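Local coordinates for protein octopine dehydrogenase (Pecten maximus, PDB 3C7A) that catalyses the NADH-dependent reductive condensation of L-arginine with pyruvate to form D-octopine, and the reverse reaction, at residues A133-M138 / K172-T177; A79-D84 / A103-D108. All coordinates share one frame; numbering follows the deposited sequence.

Contact 1: A133-M138 / K172-T177; sequences AAAVSM and KGTAKT
With chi1 at -67°, Ser137 sets its OG anti to its own carbonyl carbon, which brings the hydroxyl beside Gly173 N, at 3.7 Å from OG. Thr177 places its OG1 between backbone N and carbonyl carbon (chi1 77°), which leaves CG2 to face the serine OG while the two hydroxyls share a water that donates to each. A second water is held by four groups. It donates to Ala135 O and, at 2.7 Å, to Ala175 O, accepts from Ser137 OG at 2.9 Å, and takes a weak bond from Gly173 N. Two direct backbone bonds complete the join. Ala175 N donates to Ala135 O at 3.3 Å; Thr174 N gives a weak bond to Ala134 O. Gly173 CA lies 3.5 Å from Val136 O in a CA-H...O contact, and a side chain there would run into the carbonyls of Ala135 and Val136. Ala175 CB rests on Ala135 O at 3.4 Å. The contact joins the approach to strand 137-141 with the loop leaving strand 156-171, its antiparallel neighbour, away from the annotated sites. Ala135 O thus takes both an amide and a water hydrogen, so the two segments meet chiefly through main-chain hydrogen bonds and bridging water, with small side chains letting the backbones come close.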
ATOM      1  N   ALA A 133      -6.533  20.096   5.939  1.00 15.42           N
ATOM      2  CA  ALA A 133      -6.882  18.901   5.159  1.00 15.22           C
ATOM      3  C   ALA A 133      -8.133  19.060   4.279  1.00 15.02           C
ATOM      4  O   ALA A 133      -8.375  18.242   3.387  1.00 15.05           O
ATOM      5  CB  ALA A 133      -7.023  17.687   6.081  1.00 15.26           C
ATOM      6  N   ALA A 134      -8.915  20.109   4.530  1.00 14.66           N
ATOM      7  CA  ALA A 134     -10.108  20.407   3.732  1.00 14.38           C
ATOM      8  C   ALA A 134      -9.807  21.298   2.518  1.00 14.15           C
ATOM      9  O   ALA A 134     -10.663  21.480   1.646  1.00 14.04           O
ATOM     10  CB  ALA A 134     -11.195  21.031   4.607  1.00 14.41           C
ATOM     11  N   ALA A 135      -8.591  21.843   2.467  1.00 13.84           N
ATOM     12  CA  ALA A 135      -8.160  22.703   1.362  1.00 13.55           C
ATOM     13  C   ALA A 135      -7.393  21.943   0.270  1.00 13.36           C
ATOM     14  O   ALA A 135      -7.605  22.189  -0.921  1.00 13.20           O
ATOM     15  CB  ALA A 135      -7.329  23.877   1.889  1.00 13.57           C
ATOM     16  N   VAL A 136      -6.511  21.028   0.681  1.00 13.18           N
ATOM     17  CA  VAL A 136      -5.693  20.223  -0.249  1.00 13.04           C
ATOM     18  C   VAL A 136      -6.467  19.042  -0.868  1.00 12.99           C
ATOM     19  O   VAL A 136      -7.637  18.824  -0.540  1.00 12.90           O
ATOM     20  CB  VAL A 136      -4.386  19.699   0.431  1.00 13.00           C
ATOM     21  CG1 VAL A 136      -3.519  20.858   0.913  1.00 13.05           C
ATOM     22  CG2 VAL A 136      -4.705  18.747   1.589  1.00 12.93           C
ATOM     23  N   SER A 137      -5.806  18.297  -1.762  1.00 12.98           N
ATOM     24  CA  SER A 137      -6.355  17.065  -2.360  1.00 12.94           C
ATOM     25  C   SER A 137      -5.551  15.819  -1.952  1.00 12.90           C
ATOM     26  O   SER A 137      -4.347  15.913  -1.698  1.00 12.88           O
ATOM     27  CB  SER A 137      -6.397  17.177  -3.889  1.00 13.01           C
ATOM     28  OG  SER A 137      -7.329  18.155  -4.322  1.00 13.15           O
ATOM     29  N   MET A 138      -6.218  14.659  -1.903  1.00 12.74           N
ATOM     30  CA  MET A 138      -5.589  13.386  -1.495  1.00 12.73           C
ATOM     31  C   MET A 138      -5.750  12.275  -2.563  1.00 12.71           C
ATOM     32  O   MET A 138      -6.875  11.935  -2.944  1.00 12.65           O
ATOM     33  CB  MET A 138      -6.142  12.924  -0.127  1.00 12.76           C
ATOM     34  CG  MET A 138      -5.824  13.860   1.060  1.00 12.59           C
ATOM     35  SD  MET A 138      -6.612  13.448   2.653  1.00 12.85           S
ATOM     36  CE  MET A 138      -8.278  14.063   2.397  1.00 12.54           C
ATOM     37  N   LYS A 172     -11.253  15.567  -3.656  1.00 14.77           N
ATOM     38  CA  LYS A 172     -11.008  16.974  -4.003  1.00 15.00           C
ATOM     39  C   LYS A 172     -11.379  17.948  -2.881  1.00 14.90           C
ATOM     40  O   LYS A 172     -12.418  17.794  -2.234  1.00 14.96           O
ATOM     41  CB  LYS A 172     -11.776  17.348  -5.276  1.00 15.24           C
ATOM     42  CG  LYS A 172     -11.208  16.758  -6.565  1.00 16.15           C
ATOM     43  CD  LYS A 172     -12.282  16.613  -7.647  1.00 17.45           C
ATOM     44  CE  LYS A 172     -12.701  17.951  -8.250  1.00 18.38           C
ATOM     45  NZ  LYS A 172     -11.675  18.501  -9.176  1.00 19.36           N
ATOM     46  N   GLY A 173     -10.528  18.954  -2.670  1.00 14.79           N
ATOM     47  CA  GLY A 173     -10.772  20.015  -1.683  1.00 14.63           C
ATOM     48  C   GLY A 173     -11.241  21.324  -2.303  1.00 14.57           C
ATOM     49  O   GLY A 173     -11.644  21.354  -3.470  1.00 14.40           O
ATOM     50  N   THR A 174     -11.179  22.407  -1.525  1.00 14.53           N
ATOM     51  CA  THR A 174     -11.679  23.722  -1.964  1.00 14.50           C
ATOM     52  C   THR A 174     -10.704  24.519  -2.845  1.00 14.63           C
ATOM     53  O   THR A 174     -11.114  25.466  -3.525  1.00 14.60           O
ATOM     54  CB  THR A 174     -12.137  24.614  -0.771  1.00 14.54           C
ATOM     55  OG1 THR A 174     -11.056  24.793   0.154  1.00 14.29           O
ATOM     56  CG2 THR A 174     -13.333  23.997  -0.050  1.00 14.29           C
ATOM     57  N   ALA A 175      -9.424  24.140  -2.832  1.00 14.65           N
ATOM     58  CA  ALA A 175      -8.398  24.843  -3.613  1.00 14.76           C
ATOM     59  C   ALA A 175      -8.108  24.180  -4.962  1.00 14.81           C
ATOM     60  O   ALA A 175      -8.157  22.955  -5.089  1.00 14.84           O
ATOM     61  CB  ALA A 175      -7.112  24.991  -2.801  1.00 14.72           C
ATOM     62  N   LYS A 176      -7.802  25.009  -5.960  1.00 14.92           N
ATOM     63  CA  LYS A 176      -7.463  24.549  -7.307  1.00 15.09           C
ATOM     64  C   LYS A 176      -5.997  24.104  -7.374  1.00 14.82           C
ATOM     65  O   LYS A 176      -5.103  24.843  -6.952  1.00 14.80           O
ATOM     66  CB  LYS A 176      -7.719  25.679  -8.310  1.00 15.09           C
ATOM     67  CG  LYS A 176      -7.851  25.237  -9.763  1.00 15.63           C
ATOM     68  CD  LYS A 176      -7.746  26.423 -10.729  1.00 15.77           C
ATOM     69  CE  LYS A 176      -8.951  27.357 -10.643  1.00 16.70           C
ATOM     70  NZ  LYS A 176      -8.820  28.516 -11.574  1.00 17.33           N
ATOM     71  N   THR A 177      -5.761  22.902  -7.903  1.00 14.57           N
ATOM     72  CA  THR A 177      -4.403  22.344  -8.036  1.00 14.40           C
ATOM     73  C   THR A 177      -4.029  22.107  -9.506  1.00 14.31           C
ATOM     74  O   THR A 177      -4.845  22.332 -10.403  1.00 14.22           O
ATOM     75  CB  THR A 177      -4.235  21.003  -7.249  1.00 14.35           C
ATOM     76  OG1 THR A 177      -4.850  19.927  -7.971  1.00 14.36           O
ATOM     77  CG2 THR A 177      -4.838  21.088  -5.849  1.00 14.39           C
TER
HETATM   78  O   HOH W   1      -7.875  20.858  -3.395  1.00  9.35           O
HETATM   79  O   HOH W   2      -7.490  18.381  -7.436  1.00 13.11           O

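Contact 2: A79-D84 / A103-D108; sequences AISGAD and APYVQD. With EDO (1,2-ethanediol), chain D.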
ATOM      1  N   ALA A  79      12.721  21.723   1.901  1.00 15.12           N
ATOM      2  CA  ALA A  79      12.130  20.738   0.987  1.00 14.80           C
ATOM      3  C   ALA A  79      10.651  20.960   0.640  1.00 14.50           C
ATOM      4  O   ALA A  79      10.246  20.738  -0.506  1.00 14.47           O
ATOM      5  CB  ALA A  79      12.341  19.324   1.528  1.00 14.76           C
ATOM      6  N   ILE A  80       9.858  21.388   1.622  1.00 14.11           N
ATOM      7  CA  ILE A  80       8.395  21.479   1.474  1.00 13.82           C
ATOM      8  C   ILE A  80       7.886  22.850   0.993  1.00 13.63           C
ATOM      9  O   ILE A  80       6.873  22.920   0.287  1.00 13.44           O
ATOM     10  CB  ILE A  80       7.656  21.054   2.790  1.00 13.82           C
ATOM     11  CG1 ILE A  80       7.998  19.603   3.181  1.00 13.95           C
ATOM     12  CG2 ILE A  80       6.133  21.258   2.685  1.00 13.85           C
ATOM     13  CD1 ILE A  80       7.405  18.513   2.274  1.00 13.92           C
ATOM     14  N   SER A  81       8.579  23.926   1.369  1.00 13.42           N
ATOM     15  CA  SER A  81       8.130  25.293   1.051  1.00 13.33           C
ATOM     16  C   SER A  81       8.045  25.580  -0.451  1.00 13.10           C
ATOM     17  O   SER A  81       9.052  25.522  -1.163  1.00 13.09           O
ATOM     18  CB  SER A  81       9.013  26.340   1.745  1.00 13.34           C
ATOM     19  OG  SER A  81       8.861  26.286   3.153  1.00 13.51           O
ATOM     20  N   GLY A  82       6.832  25.878  -0.918  1.00 12.95           N
ATOM     21  CA  GLY A  82       6.587  26.223  -2.324  1.00 12.68           C
ATOM     22  C   GLY A  82       6.318  25.061  -3.272  1.00 12.53           C
ATOM     23  O   GLY A  82       6.182  25.263  -4.481  1.00 12.48           O
ATOM     24  N   ALA A  83       6.233  23.846  -2.729  1.00 12.37           N
ATOM     25  CA  ALA A  83       6.045  22.636  -3.541  1.00 12.25           C
ATOM     26  C   ALA A  83       4.617  22.479  -4.075  1.00 12.16           C
ATOM     27  O   ALA A  83       3.645  22.743  -3.363  1.00 12.01           O
ATOM     28  CB  ALA A  83       6.460  21.398  -2.752  1.00 12.19           C
ATOM     29  N   ASP A  84       4.509  22.040  -5.331  1.00 12.17           N
ATOM     30  CA  ASP A  84       3.218  21.808  -5.993  1.00 12.12           C
ATOM     31  C   ASP A  84       2.693  20.375  -5.793  1.00 11.96           C
ATOM     32  O   ASP A  84       1.478  20.152  -5.785  1.00 11.82           O
ATOM     33  CB  ASP A  84       3.316  22.119  -7.496  1.00 12.23           C
ATOM     34  CG  ASP A  84       3.671  23.576  -7.783  1.00 12.69           C
ATOM     35  OD1 ASP A  84       2.950  24.484  -7.311  1.00 13.19           O
ATOM     36  OD2 ASP A  84       4.666  23.814  -8.505  1.00 12.36           O
ATOM     37  N   ALA A 103       3.584  19.708   8.291  1.00 15.53           N
ATOM     38  CA  ALA A 103       2.404  20.486   8.707  1.00 15.57           C
ATOM     39  C   ALA A 103       2.526  22.025   8.662  1.00 15.64           C
ATOM     40  O   ALA A 103       1.635  22.684   8.120  1.00 15.62           O
ATOM     41  CB  ALA A 103       1.898  20.014  10.081  1.00 15.62           C
ATOM     42  N   PRO A 104       3.613  22.605   9.227  1.00 15.67           N
ATOM     43  CA  PRO A 104       3.687  24.073   9.252  1.00 15.67           C
ATOM     44  C   PRO A 104       4.136  24.749   7.946  1.00 15.64           C
ATOM     45  O   PRO A 104       4.161  25.982   7.884  1.00 15.58           O
ATOM     46  CB  PRO A 104       4.712  24.360  10.368  1.00 15.67           C
ATOM     47  CG  PRO A 104       5.136  23.017  10.918  1.00 15.79           C
ATOM     48  CD  PRO A 104       4.789  22.004   9.882  1.00 15.72           C
ATOM     49  N   TYR A 105       4.471  23.967   6.919  1.00 15.53           N
ATOM     50  CA  TYR A 105       5.071  24.521   5.695  1.00 15.50           C
ATOM     51  C   TYR A 105       4.295  24.279   4.385  1.00 15.37           C
ATOM     52  O   TYR A 105       4.602  24.900   3.364  1.00 15.35           O
ATOM     53  CB  TYR A 105       6.529  24.045   5.550  1.00 15.62           C
ATOM     54  CG  TYR A 105       7.392  24.303   6.775  1.00 15.66           C
ATOM     55  CD1 TYR A 105       7.845  25.589   7.076  1.00 15.70           C
ATOM     56  CD2 TYR A 105       7.754  23.259   7.629  1.00 15.68           C
ATOM     57  CE1 TYR A 105       8.635  25.831   8.200  1.00 15.98           C
ATOM     58  CE2 TYR A 105       8.545  23.488   8.755  1.00 15.64           C
ATOM     59  CZ  TYR A 105       8.981  24.778   9.034  1.00 16.13           C
ATOM     60  OH  TYR A 105       9.762  25.016  10.145  1.00 16.14           O
ATOM     61  N   VAL A 106       3.298  23.396   4.417  1.00 15.20           N
ATOM     62  CA  VAL A 106       2.544  23.014   3.209  1.00 15.01           C
ATOM     63  C   VAL A 106       1.493  24.067   2.794  1.00 14.95           C
ATOM     64  O   VAL A 106       0.754  24.582   3.640  1.00 14.79           O
ATOM     65  CB  VAL A 106       1.919  21.582   3.358  1.00 15.06           C
ATOM     66  CG1 VAL A 106       0.898  21.528   4.499  1.00 15.06           C
ATOM     67  CG2 VAL A 106       1.306  21.095   2.045  1.00 15.04           C
ATOM     68  N   GLN A 107       1.437  24.380   1.495  1.00 14.79           N
ATOM     69  CA  GLN A 107       0.514  25.405   0.971  1.00 14.75           C
ATOM     70  C   GLN A 107      -0.888  24.867   0.630  1.00 14.68           C
ATOM     71  O   GLN A 107      -1.067  23.663   0.419  1.00 14.56           O
ATOM     72  CB  GLN A 107       1.130  26.172  -0.218  1.00 14.72           C
ATOM     73  CG  GLN A 107       1.294  25.380  -1.525  1.00 14.77           C
ATOM     74  CD  GLN A 107       1.749  26.250  -2.700  1.00 14.89           C
ATOM     75  OE1 GLN A 107       1.356  27.412  -2.821  1.00 15.13           O
ATOM     76  NE2 GLN A 107       2.571  25.680  -3.575  1.00 15.09           N
ATOM     77  N   ASP A 108      -1.867  25.774   0.573  1.00 14.56           N
ATOM     78  CA  ASP A 108      -3.275  25.431   0.315  1.00 14.52           C
ATOM     79  C   ASP A 108      -3.523  24.635  -0.977  1.00 14.38           C
ATOM     80  O   ASP A 108      -4.381  23.749  -1.005  1.00 14.28           O
ATOM     81  CB  ASP A 108      -4.152  26.696   0.315  1.00 14.55           C
ATOM     82  CG  ASP A 108      -4.551  27.156   1.722  1.00 14.94           C
ATOM     83  OD1 ASP A 108      -4.097  26.564   2.726  1.00 14.98           O
ATOM     84  OD2 ASP A 108      -5.333  28.129   1.821  1.00 15.09           O
TER
HETATM   85  C1  EDO D 407      -0.246  28.513   3.068  1.00 34.76           C
HETATM   86  O1  EDO D 407       0.427  29.403   3.967  1.00 35.03           O
HETATM   87  C2  EDO D 407      -1.486  29.194   2.502  1.00 34.51           C
HETATM   88  O2  EDO D 407      -1.429  29.175   1.072  1.00 34.27           O
HETATM   89  O   HOH W   3       3.738  23.127  -0.304  1.00 11.25           O
HETATM   90  O   HOH W   4       4.630  26.661   0.871  1.00 16.33           O
HETATM   91  O   HOH W   5       3.189  27.313  -6.498  1.00 26.36           O
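Ala83 O is gripped from two sources: the side-chain amide of Gln107 and a water. Gln107 NE2 donates to Ala83 O at 3.1 Å in an almost straight bond, 173° at the hydrogen. The oxygen lies in the plane of the glutamine amide, yet the nitrogen stands well above the carbonyl plane of Ala83, so the bond misses the lone-pair directions. Gln107 achieves this by setting CG between its backbone N and carbonyl carbon (chi1 70°) and then running extended. The water on Ala83 O also donates to Ile80 O and accepts from Gln107 N, tying the glutamine backbone to the same turn. Another water donates to Asp84 OD1 at 3.0 Å and takes a weak bond from Gln107 NE2; carboxylate and amide planes are 26° apart. Residues 80-83 form a type II beta turn, closed by Ala83 N to Ile80 O, with Gly82 at a positive phi, which suits its lack of a side chain. In the Rossmann-type NAD-binding part of the fold, this turn leads from helix 76-80 into strand 85-88, while 103-108 leads from helix 95-102 towards strand 111-114. A leucine in place of Gln107 would probably leave Ala83 O without its amide donor and break the water link to Asp84. Further along, Ile80 CG2 packs on Tyr105 CB at 4.0 Å and on Val106 CB. Ser81 OG lies 4.0 Å from Tyr105 CB, but its hydrogen bond goes to Glu77 O, and a water joins Gly82 N to Tyr105 O.

Overall arrangement
From the N terminus, contact 2 comes first: 79-84 takes in the end of helix 76-80 and the turn after it, and the chain runs through strand 85-88 and helix 95-102 before 103-108 returns to close the loop. Strand 111-114 and helix 121-129 then carry it to 133-138. Contact 1 closes after strands 137-141, 146-150 and 156-171, when 172-177 comes back ahead of helix 180-188. The two loops stand in series, neither nested nor crossed. The centres of contact 1 and contact 2 are about 13 Å apart. They touch where Ala175 and Val136 pack against Asp108 O. Together they join connections at neighbouring strands 85-88, 111-114, 137-141 and 156-171 of the mixed sheet.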